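Local coordinates for hypothetical protein Atu2299 (Agrobacterium tumefaciens, PDB 2HLY) that is of unknown function but belongs to a family grouped with the papain-like (clan CA) cysteine peptidases, whose fold it probably shares, at residues I8-Y13 and A117-R122; I16-N21 and E201-A206; Q48-K53 and F173-K178. All blocks are in the same frame, centred on the assembly; numbering follows the deposited sequence.

Contact 1 (I8-Y13 and A117-R122)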
loop_
_atom_site.group_PDB
_atom_site.type_symbol
_atom_site.label_atom_id
_atom_site.label_comp_id
_atom_site.label_asym_id
_atom_site.label_seq_id
_atom_site.Cartn_x
_atom_site.Cartn_y
_atom_site.Cartn_z
ATOM N N ILE A 8 4.765 1.516 12.761
ATOM C CA ILE A 8 4.319 2.886 12.544
ATOM C C ILE A 8 3.000 3.137 13.243
ATOM O O ILE A 8 2.111 2.263 13.271
ATOM C CB ILE A 8 4.239 3.257 11.053
ATOM C CG1 ILE A 8 3.269 2.363 10.319
ATOM C CG2 ILE A 8 5.613 3.115 10.385
ATOM C CD1 ILE A 8 3.005 2.843 8.845
ATOM N N LYS A 9 2.890 4.316 13.853
ATOM C CA LYS A 9 1.638 4.710 14.488
ATOM C C LYS A 9 0.504 4.724 13.453
ATOM O O LYS A 9 0.727 5.056 12.284
ATOM C CB LYS A 9 1.761 6.096 15.128
ATOM C CG LYS A 9 2.638 6.151 16.341
ATOM C CD LYS A 9 2.527 7.532 16.942
ATOM C CE LYS A 9 3.653 7.837 17.890
ATOM N NZ LYS A 9 3.639 9.310 18.125
ATOM N N GLN A 10 -0.707 4.393 13.900
ATOM C CA GLN A 10 -1.877 4.389 12.999
ATOM C C GLN A 10 -2.004 5.721 12.259
ATOM O O GLN A 10 -2.222 5.768 11.041
ATOM C CB GLN A 10 -3.164 4.046 13.762
ATOM C CG GLN A 10 -4.385 4.098 12.864
ATOM C CD GLN A 10 -5.664 3.675 13.552
ATOM O OE1 GLN A 10 -5.798 2.528 13.985
ATOM N NE2 GLN A 10 -6.619 4.589 13.629
ATOM N N THR A 11 -1.866 6.821 12.991
ATOM C CA THR A 11 -2.065 8.109 12.366
ATOM C C THR A 11 -1.037 8.359 11.260
ATOM O O THR A 11 -1.360 8.956 10.228
ATOM C CB THR A 11 -2.109 9.252 13.411
ATOM O OG1 THR A 11 -2.695 10.416 12.811
ATOM C CG2 THR A 11 -0.721 9.540 13.990
ATOM N N ASP A 12 0.182 7.863 11.465
ATOM C CA ASP A 12 1.266 8.036 10.487
ATOM C C ASP A 12 1.085 7.101 9.284
ATOM O O ASP A 12 1.401 7.453 8.140
ATOM C CB ASP A 12 2.617 7.845 11.179
ATOM C CG ASP A 12 2.932 8.989 12.144
ATOM O OD1 ASP A 12 2.568 10.143 11.821
ATOM O OD2 ASP A 12 3.537 8.741 13.213
ATOM N N TYR A 13 0.566 5.913 9.546
ATOM C CA TYR A 13 0.170 5.023 8.458
ATOM C C TYR A 13 -0.824 5.743 7.548
ATOM O O TYR A 13 -0.703 5.704 6.321
ATOM C CB TYR A 13 -0.455 3.760 9.036
ATOM C CG TYR A 13 -1.159 2.875 8.015
ATOM C CD1 TYR A 13 -0.528 1.746 7.473
ATOM C CD2 TYR A 13 -2.471 3.141 7.631
ATOM C CE1 TYR A 13 -1.185 0.919 6.553
ATOM C CE2 TYR A 13 -3.132 2.329 6.713
ATOM C CZ TYR A 13 -2.495 1.212 6.198
ATOM O OH TYR A 13 -3.205 0.411 5.327
ATOM N N ALA A 117 -12.758 1.309 5.012
ATOM C CA ALA A 117 -11.371 1.763 4.886
ATOM C C ALA A 117 -10.713 1.732 6.264
ATOM O O ALA A 117 -11.087 2.510 7.152
ATOM C CB ALA A 117 -11.334 3.171 4.302
ATOM N N LYS A 118 -9.749 0.829 6.458
ATOM C CA LYS A 118 -9.026 0.734 7.725
ATOM C C LYS A 118 -7.539 0.449 7.487
ATOM O O LYS A 118 -7.145 0.039 6.398
ATOM C CB LYS A 118 -9.603 -0.364 8.641
ATOM C CG LYS A 118 -11.088 -0.254 8.975
ATOM C CD LYS A 118 -11.478 -1.333 9.975
ATOM C CE LYS A 118 -12.975 -1.382 10.202
ATOM N NZ LYS A 118 -13.313 -2.303 11.324
ATOM N N MET A 119 -6.723 0.666 8.515
ATOM C CA MET A 119 -5.307 0.325 8.429
ATOM C C MET A 119 -5.081 -1.187 8.369
ATOM O O MET A 119 -5.712 -1.925 9.119
ATOM C CB MET A 119 -4.574 0.870 9.653
ATOM C CG MET A 119 -3.141 0.384 9.748
ATOM S SD MET A 119 -2.138 1.127 11.031
ATOM C CE MET A 119 -2.787 0.326 12.489
ATOM N N PHE A 120 -4.141 -1.624 7.517
ATOM C CA PHE A 120 -3.603 -2.988 7.629
ATOM C C PHE A 120 -2.109 -2.966 7.971
ATOM O O PHE A 120 -1.270 -2.615 7.151
ATOM C CB PHE A 120 -3.821 -3.850 6.374
ATOM C CG PHE A 120 -3.441 -5.273 6.615
ATOM C CD1 PHE A 120 -4.371 -6.165 7.159
ATOM C CD2 PHE A 120 -2.124 -5.698 6.407
ATOM C CE1 PHE A 120 -4.006 -7.490 7.454
ATOM C CE2 PHE A 120 -1.742 -7.010 6.725
ATOM C CZ PHE A 120 -2.697 -7.904 7.235
ATOM N N GLN A 121 -1.806 -3.356 9.208
ATOM C CA GLN A 121 -0.424 -3.449 9.691
ATOM C C GLN A 121 -0.450 -4.546 10.769
ATOM O O GLN A 121 -1.022 -4.349 11.851
ATOM C CB GLN A 121 0.020 -2.110 10.294
ATOM C CG GLN A 121 1.456 -2.183 10.859
ATOM C CD GLN A 121 1.949 -0.930 11.563
ATOM O OE1 GLN A 121 3.096 -0.906 12.005
ATOM N NE2 GLN A 121 1.104 0.105 11.663
ATOM N N ARG A 122 0.140 -5.698 10.444
ATOM C CA ARG A 122 0.075 -6.870 11.337
ATOM C C ARG A 122 1.400 -7.637 11.275
ATOM O O ARG A 122 2.089 -7.593 10.255
ATOM C CB ARG A 122 -1.076 -7.802 10.939
ATOM C CG ARG A 122 -2.483 -7.172 10.938
ATOM C CD ARG A 122 -3.592 -8.243 10.975
ATOM N NE ARG A 122 -3.485 -9.009 12.213
ATOM C CZ ARG A 122 -3.630 -10.334 12.325
ATOM N NH1 ARG A 122 -3.929 -11.101 11.268
ATOM N NH2 ARG A 122 -3.455 -10.912 13.506
#
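The side-chain amide of Q121 pairs with the backbone of I8 through two nearly straight hydrogen bonds. I8 N donates to Q121 OE1 over 3.0 Å, in the carbonyl plane and on a lone pair, while Q121 NE2 returns a bond of 2.9 Å to I8 O, which lies almost in the amide plane. With both the N-H and the C=O of I8 taken, the glutamine imitates a neighbouring strand for one residue, and the two bonds fix which way round its amide sits. The extended Q121 chain, CG anti to the backbone N (chi1 178°), carries the amide far enough to do this. Q121 NE2 also makes a weak bond to M119 SD.

M119 fills the space between this pair and Y13. Its CG stands over the middle of the Y13 ring, 3.4 Å from the centroid and 5° off the normal, a CH-pi contact; SD lies over the same ring at 4.0 Å from the centroid, a Met-aromatic contact. The bend at chi3 turns CE of M119 toward Q10, where it meets Q10 CB at 3.9 Å.

The hydroxyl of the buried Y13 accepts from F120 N over 3.1 Å in an almost linear bond (175°) and has a further partner in D100 O, on the adjacent strand. F120 N thus finds its acceptor in a side chain. The ring of Y13 also packs against F101; F120 leaves its backbone away from segment 8-13, and its ring meets Y63 and F140 edge-to-face. What results is a helix-to-sheet packing: the first turn of helix 10-24 and the loop before it are tied to the entry of edge strand 120-123, consistent with the helix-against-antiparallel-sheet core of papain-like folds.

Contact 2 (I16-N21 and E201-A206)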
loop_
_atom_site.group_PDB
_atom_site.type_symbol
_atom_site.label_atom_id
_atom_site.label_comp_id
_atom_site.label_asym_id
_atom_site.label_seq_id
_atom_site.Cartn_x
_atom_site.Cartn_y
_atom_site.Cartn_z
ATOM N N ILE A 16 0.800 8.330 5.383
ATOM C CA ILE A 16 1.516 7.710 4.253
ATOM C C ILE A 16 0.536 7.351 3.137
ATOM O O ILE A 16 0.746 7.687 1.967
ATOM C CB ILE A 16 2.346 6.478 4.700
ATOM C CG1 ILE A 16 3.484 6.935 5.622
ATOM C CG2 ILE A 16 2.899 5.723 3.481
ATOM C CD1 ILE A 16 4.210 5.793 6.363
ATOM N N TYR A 17 -0.559 6.696 3.510
ATOM C CA TYR A 17 -1.601 6.397 2.540
ATOM C C TYR A 17 -2.053 7.687 1.846
ATOM O O TYR A 17 -2.133 7.737 0.615
ATOM C CB TYR A 17 -2.807 5.662 3.170
ATOM C CG TYR A 17 -4.026 5.738 2.266
ATOM C CD1 TYR A 17 -4.182 4.844 1.196
ATOM C CD2 TYR A 17 -4.981 6.745 2.432
ATOM C CE1 TYR A 17 -5.271 4.945 0.334
ATOM C CE2 TYR A 17 -6.087 6.847 1.577
ATOM C CZ TYR A 17 -6.217 5.953 0.533
ATOM O OH TYR A 17 -7.297 6.048 -0.340
ATOM N N ARG A 18 -2.339 8.726 2.634
ATOM C CA ARG A 18 -2.858 9.976 2.055
ATOM C C ARG A 18 -1.875 10.594 1.056
ATOM O O ARG A 18 -2.287 11.004 -0.033
ATOM C CB ARG A 18 -3.230 10.966 3.151
ATOM C CG ARG A 18 -4.134 12.088 2.644
ATOM C CD ARG A 18 -4.458 13.084 3.757
ATOM N NE ARG A 18 -5.152 12.484 4.906
ATOM C CZ ARG A 18 -6.463 12.252 4.975
ATOM N NH1 ARG A 18 -7.260 12.556 3.951
ATOM N NH2 ARG A 18 -6.984 11.709 6.078
ATOM N N VAL A 19 -0.590 10.617 1.410
ATOM C CA VAL A 19 0.445 11.168 0.535
ATOM C C VAL A 19 0.489 10.418 -0.795
ATOM O O VAL A 19 0.455 11.022 -1.867
ATOM C CB VAL A 19 1.822 11.165 1.222
ATOM C CG1 VAL A 19 2.953 11.400 0.203
ATOM C CG2 VAL A 19 1.835 12.220 2.324
ATOM N N ILE A 20 0.565 9.091 -0.721
ATOM C CA ILE A 20 0.706 8.292 -1.931
ATOM C C ILE A 20 -0.559 8.407 -2.780
ATOM O O ILE A 20 -0.491 8.573 -4.011
ATOM C CB ILE A 20 1.012 6.815 -1.598
ATOM C CG1 ILE A 20 2.292 6.719 -0.763
ATOM C CG2 ILE A 20 1.070 5.985 -2.896
ATOM C CD1 ILE A 20 2.558 5.338 -0.168
ATOM N N ASN A 21 -1.717 8.341 -2.122
ATOM C CA ASN A 21 -2.986 8.460 -2.838
ATOM C C ASN A 21 -3.080 9.789 -3.574
ATOM O O ASN A 21 -3.557 9.864 -4.711
ATOM C CB ASN A 21 -4.151 8.358 -1.867
ATOM C CG ASN A 21 -5.467 8.200 -2.574
ATOM O OD1 ASN A 21 -5.621 7.313 -3.425
ATOM N ND2 ASN A 21 -6.415 9.076 -2.257
ATOM N N GLU A 201 -10.309 12.258 2.417
ATOM C CA GLU A 201 -11.135 11.275 3.144
ATOM C C GLU A 201 -10.799 11.293 4.638
ATOM O O GLU A 201 -9.646 11.500 5.015
ATOM C CB GLU A 201 -10.938 9.859 2.569
ATOM C CG GLU A 201 -11.963 8.798 3.045
ATOM C CD GLU A 201 -11.718 7.407 2.425
ATOM O OE1 GLU A 201 -10.722 7.245 1.678
ATOM O OE2 GLU A 201 -12.515 6.474 2.680
ATOM N N MET A 202 -11.818 11.104 5.474
ATOM C CA MET A 202 -11.633 10.897 6.907
ATOM C C MET A 202 -11.305 9.427 7.094
ATOM O O MET A 202 -12.014 8.564 6.570
ATOM C CB MET A 202 -12.920 11.253 7.660
ATOM C CG MET A 202 -12.805 11.257 9.162
ATOM S SD MET A 202 -14.236 12.083 9.895
ATOM C CE MET A 202 -13.745 13.800 9.779
ATOM N N LEU A 203 -10.242 9.150 7.852
ATOM C CA LEU A 203 -9.699 7.791 7.961
ATOM C C LEU A 203 -9.551 7.352 9.402
ATOM O O LEU A 203 -8.848 8.001 10.184
ATOM C CB LEU A 203 -8.335 7.736 7.287
ATOM C CG LEU A 203 -8.335 7.935 5.770
ATOM C CD1 LEU A 203 -6.914 8.229 5.285
ATOM C CD2 LEU A 203 -8.940 6.724 5.055
ATOM N N THR A 204 -10.196 6.232 9.739
ATOM C CA THR A 204 -10.169 5.678 11.087
ATOM C C THR A 204 -10.196 4.151 11.031
ATOM O O THR A 204 -10.693 3.573 10.061
ATOM C CB THR A 204 -11.407 6.139 11.930
ATOM O OG1 THR A 204 -12.593 5.525 11.417
ATOM C CG2 THR A 204 -11.573 7.677 11.928
ATOM N N GLY A 205 -9.689 3.517 12.080
ATOM C CA GLY A 205 -9.836 2.072 12.251
ATOM C C GLY A 205 -8.635 1.254 11.811
ATOM O O GLY A 205 -7.814 1.701 11.005
ATOM N N ALA A 206 -8.547 0.045 12.361
ATOM C CA ALA A 206 -7.482 -0.899 12.021
ATOM C C ALA A 206 -8.016 -2.321 11.937
ATOM O O ALA A 206 -8.826 -2.747 12.782
ATOM C CB ALA A 206 -6.360 -0.833 13.052
HETATM O O HOH W 1 -8.998 8.192 0.146
#
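L203 lays its CD1 methyl over one face of the R18 guanidinium, 3.6 Å from NH2, and the same methyl reaches Y17 CD2 at 3.8 Å. One leucine branch therefore touches two consecutive helix residues, the tyrosine ring being met obliquely. R18 and L203 run past each other in opposite directions, apolar carbon against the flat of the cation.

At its edge the guanidinium grips a single acceptor. NH1 and NH2 of R18 both donate to E201 O, at 2.8 and 2.9 Å, and the oxygen lies in the guanidinium plane. The NH1 bond falls on a lone pair in the carbonyl plane; that from NH2 comes nearly along the C=O axis. Each is bent, 145° and 142°, as expected when two nitrogens share one oxygen. A turn at chi3 (-60°) swings the arginine end toward the loop, and R18 NH1 donates as well to T199 O, so the guanidinium joins two backbone carbonyls of the same loop. The E201 carboxylate takes no part in this grip, its OE1 lying well away from NH1.

That carboxylate is linked to the helix through water 1, which donates to E201 OE1 and is hydrogen-bonded to Y17 OH at 2.8 Å, in the plane of the ring. The Y17 ring also meets F38 of helix 31-50 with nearly parallel planes, and N21 ND2 bonds T199 OG1. Far from any identified site, the contact joins the loop after strand 193-197 to helix 10-24 through an arginine on the helix face that grips a loop carbonyl end-on.

Contact 3 (Q48-K53 and F173-K178)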
loop_
_atom_site.group_PDB
_atom_site.type_symbol
_atom_site.label_atom_id
_atom_site.label_comp_id
_atom_site.label_asym_id
_atom_site.label_seq_id
_atom_site.Cartn_x
_atom_site.Cartn_y
_atom_site.Cartn_z
ATOM N N GLN A 48 13.382 5.646 4.575
ATOM C CA GLN A 48 13.915 7.006 4.739
ATOM C C GLN A 48 13.592 7.643 6.083
ATOM O O GLN A 48 14.421 8.384 6.631
ATOM C CB GLN A 48 13.432 7.913 3.593
ATOM C CG GLN A 48 14.035 7.581 2.244
ATOM C CD GLN A 48 15.528 7.839 2.219
ATOM O OE1 GLN A 48 15.995 8.848 2.738
ATOM N NE2 GLN A 48 16.288 6.907 1.639
ATOM N N HIS A 49 12.398 7.369 6.611
ATOM C CA HIS A 49 11.934 7.990 7.864
ATOM C C HIS A 49 12.013 7.130 9.121
ATOM O O HIS A 49 12.050 7.679 10.234
ATOM C CB HIS A 49 10.500 8.477 7.701
ATOM C CG HIS A 49 10.376 9.666 6.811
ATOM N ND1 HIS A 49 10.335 10.954 7.300
ATOM C CD2 HIS A 49 10.296 9.766 5.465
ATOM C CE1 HIS A 49 10.200 11.795 6.288
ATOM N NE2 HIS A 49 10.181 11.099 5.165
ATOM N N TYR A 50 12.010 5.809 8.949
ATOM C CA TYR A 50 11.986 4.871 10.088
ATOM C C TYR A 50 13.243 4.012 10.183
ATOM O O TYR A 50 13.444 3.304 11.181
ATOM C CB TYR A 50 10.739 3.966 10.023
ATOM C CG TYR A 50 9.453 4.709 10.259
ATOM C CD1 TYR A 50 8.833 4.677 11.511
ATOM C CD2 TYR A 50 8.857 5.465 9.244
ATOM C CE1 TYR A 50 7.655 5.380 11.755
ATOM C CE2 TYR A 50 7.687 6.150 9.467
ATOM C CZ TYR A 50 7.077 6.107 10.727
ATOM O OH TYR A 50 5.911 6.808 10.939
ATOM N N LYS A 51 14.085 4.078 9.146
ATOM C CA LYS A 51 15.405 3.433 9.146
ATOM C C LYS A 51 15.284 1.942 9.350
ATOM O O LYS A 51 16.078 1.331 10.068
ATOM C CB LYS A 51 16.324 4.030 10.226
ATOM C CG LYS A 51 16.315 5.543 10.280
ATOM C CD LYS A 51 16.822 6.153 8.998
ATOM C CE LYS A 51 18.342 6.272 9.014
ATOM N NZ LYS A 51 18.831 6.864 7.745
ATOM N N VAL A 52 14.264 1.363 8.737
ATOM C CA VAL A 52 14.108 -0.081 8.749
ATOM C C VAL A 52 14.275 -0.596 7.338
ATOM O O VAL A 52 14.061 0.126 6.370
ATOM C CB VAL A 52 12.730 -0.491 9.307
ATOM C CG1 VAL A 52 12.631 -0.121 10.793
ATOM C CG2 VAL A 52 11.603 0.179 8.508
ATOM N N LYS A 53 14.676 -1.853 7.215
ATOM C CA LYS A 53 14.633 -2.479 5.913
ATOM C C LYS A 53 13.153 -2.705 5.654
ATOM O O LYS A 53 12.401 -3.170 6.527
ATOM C CB LYS A 53 15.448 -3.774 5.875
ATOM C CG LYS A 53 16.921 -3.554 5.531
ATOM C CD LYS A 53 17.712 -2.964 6.693
ATOM C CE LYS A 53 19.217 -3.036 6.430
ATOM N NZ LYS A 53 19.698 -1.928 5.543
ATOM N N PHE A 173 5.790 13.551 3.381
ATOM C CA PHE A 173 5.500 12.871 4.640
ATOM C C PHE A 173 6.311 13.433 5.805
ATOM O O PHE A 173 7.513 13.620 5.675
ATOM C CB PHE A 173 5.771 11.364 4.515
ATOM C CG PHE A 173 5.665 10.638 5.830
ATOM C CD1 PHE A 173 4.409 10.341 6.371
ATOM C CD2 PHE A 173 6.807 10.319 6.561
ATOM C CE1 PHE A 173 4.308 9.692 7.594
ATOM C CE2 PHE A 173 6.720 9.682 7.794
ATOM C CZ PHE A 173 5.461 9.363 8.318
ATOM N N ARG A 174 5.633 13.678 6.931
ATOM C CA ARG A 174 6.261 14.025 8.213
ATOM C C ARG A 174 5.549 13.208 9.277
ATOM O O ARG A 174 4.332 12.998 9.183
ATOM C CB ARG A 174 6.094 15.515 8.540
ATOM C CG ARG A 174 6.784 16.445 7.565
ATOM C CD ARG A 174 6.444 17.905 7.796
ATOM N NE ARG A 174 6.982 18.657 6.666
ATOM C CZ ARG A 174 8.126 19.341 6.682
ATOM N NH1 ARG A 174 8.529 19.969 5.583
ATOM N NH2 ARG A 174 8.847 19.428 7.794
ATOM N N LYS A 175 6.287 12.765 10.288
ATOM C CA LYS A 175 5.633 12.045 11.389
ATOM C C LYS A 175 4.758 13.008 12.188
ATOM O O LYS A 175 5.102 14.178 12.376
ATOM C CB LYS A 175 6.647 11.369 12.306
ATOM C CG LYS A 175 7.431 10.270 11.634
ATOM C CD LYS A 175 8.463 9.676 12.562
ATOM C CE LYS A 175 9.426 8.775 11.826
ATOM N NZ LYS A 175 10.403 8.175 12.756
ATOM N N SER A 176 3.613 12.513 12.645
ATOM C CA SER A 176 2.739 13.296 13.516
ATOM C C SER A 176 3.499 13.721 14.782
ATOM O O SER A 176 4.322 12.960 15.290
ATOM C CB SER A 176 1.495 12.476 13.887
ATOM O OG SER A 176 0.579 13.258 14.633
ATOM N N PRO A 177 3.223 14.932 15.305
ATOM C CA PRO A 177 2.247 15.929 14.910
ATOM C C PRO A 177 2.756 17.010 13.950
ATOM O O PRO A 177 2.115 18.055 13.814
ATOM C CB PRO A 177 1.898 16.581 16.253
ATOM C CG PRO A 177 3.201 16.594 16.975
ATOM C CD PRO A 177 3.975 15.368 16.503
ATOM N N LYS A 178 3.897 16.796 13.301
ATOM C CA LYS A 178 4.462 17.867 12.478
ATOM C C LYS A 178 3.713 18.082 11.175
ATOM O O LYS A 178 2.967 17.219 10.751
ATOM C CB LYS A 178 5.875 17.483 11.991
ATOM C CG LYS A 178 6.844 16.803 12.948
ATOM C CD LYS A 178 8.115 16.295 12.203
ATOM C CE LYS A 178 8.993 17.436 11.631
ATOM N NZ LYS A 178 10.260 16.963 10.931
#
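H49 and Y50 both carry CG anti to their carbonyl carbon, whereas F173 has CG anti to its backbone N (chi1 172°); these torsions bring the three rings together where the end of helix 31-50 meets the loop that follows helix 160-172. The motif is a T-shaped aromatic pair beside a cation-pi contact. F173 turns its edge into the face of H49, with centroids 4.8 Å apart and planes at 90°, and F173 CD2 stands over the middle of the imidazole of H49. H49 NE2 is hydrogen-bonded to A170 O, in the last turn of helix 160-172, which helps to set the ring. The far end of F173 reaches Y50, where F173 CZ lies 3.7 Å from Y50 OH.

K175 approaches Y50 from over one face. Its extended chain slides along the tyrosine in the opposite direction, so that K175 CE packs 3.8 Å from the Y50 ring centroid and K175 NZ sits 4.2 Å from it. The ammonium is shared between this pi face and the backbone at the helix end, where its positive charge would probably be favoured by the partial negative charge of the carbonyls. There K175 NZ donates to H49 O over 3.1 Å, tilted 35° from the carbonyl plane.

How the contacts relate
Helix 10-24 is the common element: contacts 1 and 2, centres about 8 Å apart, each place one segment on it, while contact 3 has its centre about 13 Å from that of contact 1 and 15 Å from that of contact 2, and its residues touch the helix. Contact 2 spans nearly the whole chain; contact 3 falls between its two segments in sequence, while the segments of contact 1 alternate with those of each of the others. Contacts 1 and 2 join at M119 N and G205 O, 2.9 Å apart, and contacts 1 and 3 at D12 OD1 and S176 N. The N-terminal helix thus gathers edge strand 120-123, the C-terminal loop and the loop after helix 160-172 into one compact unit.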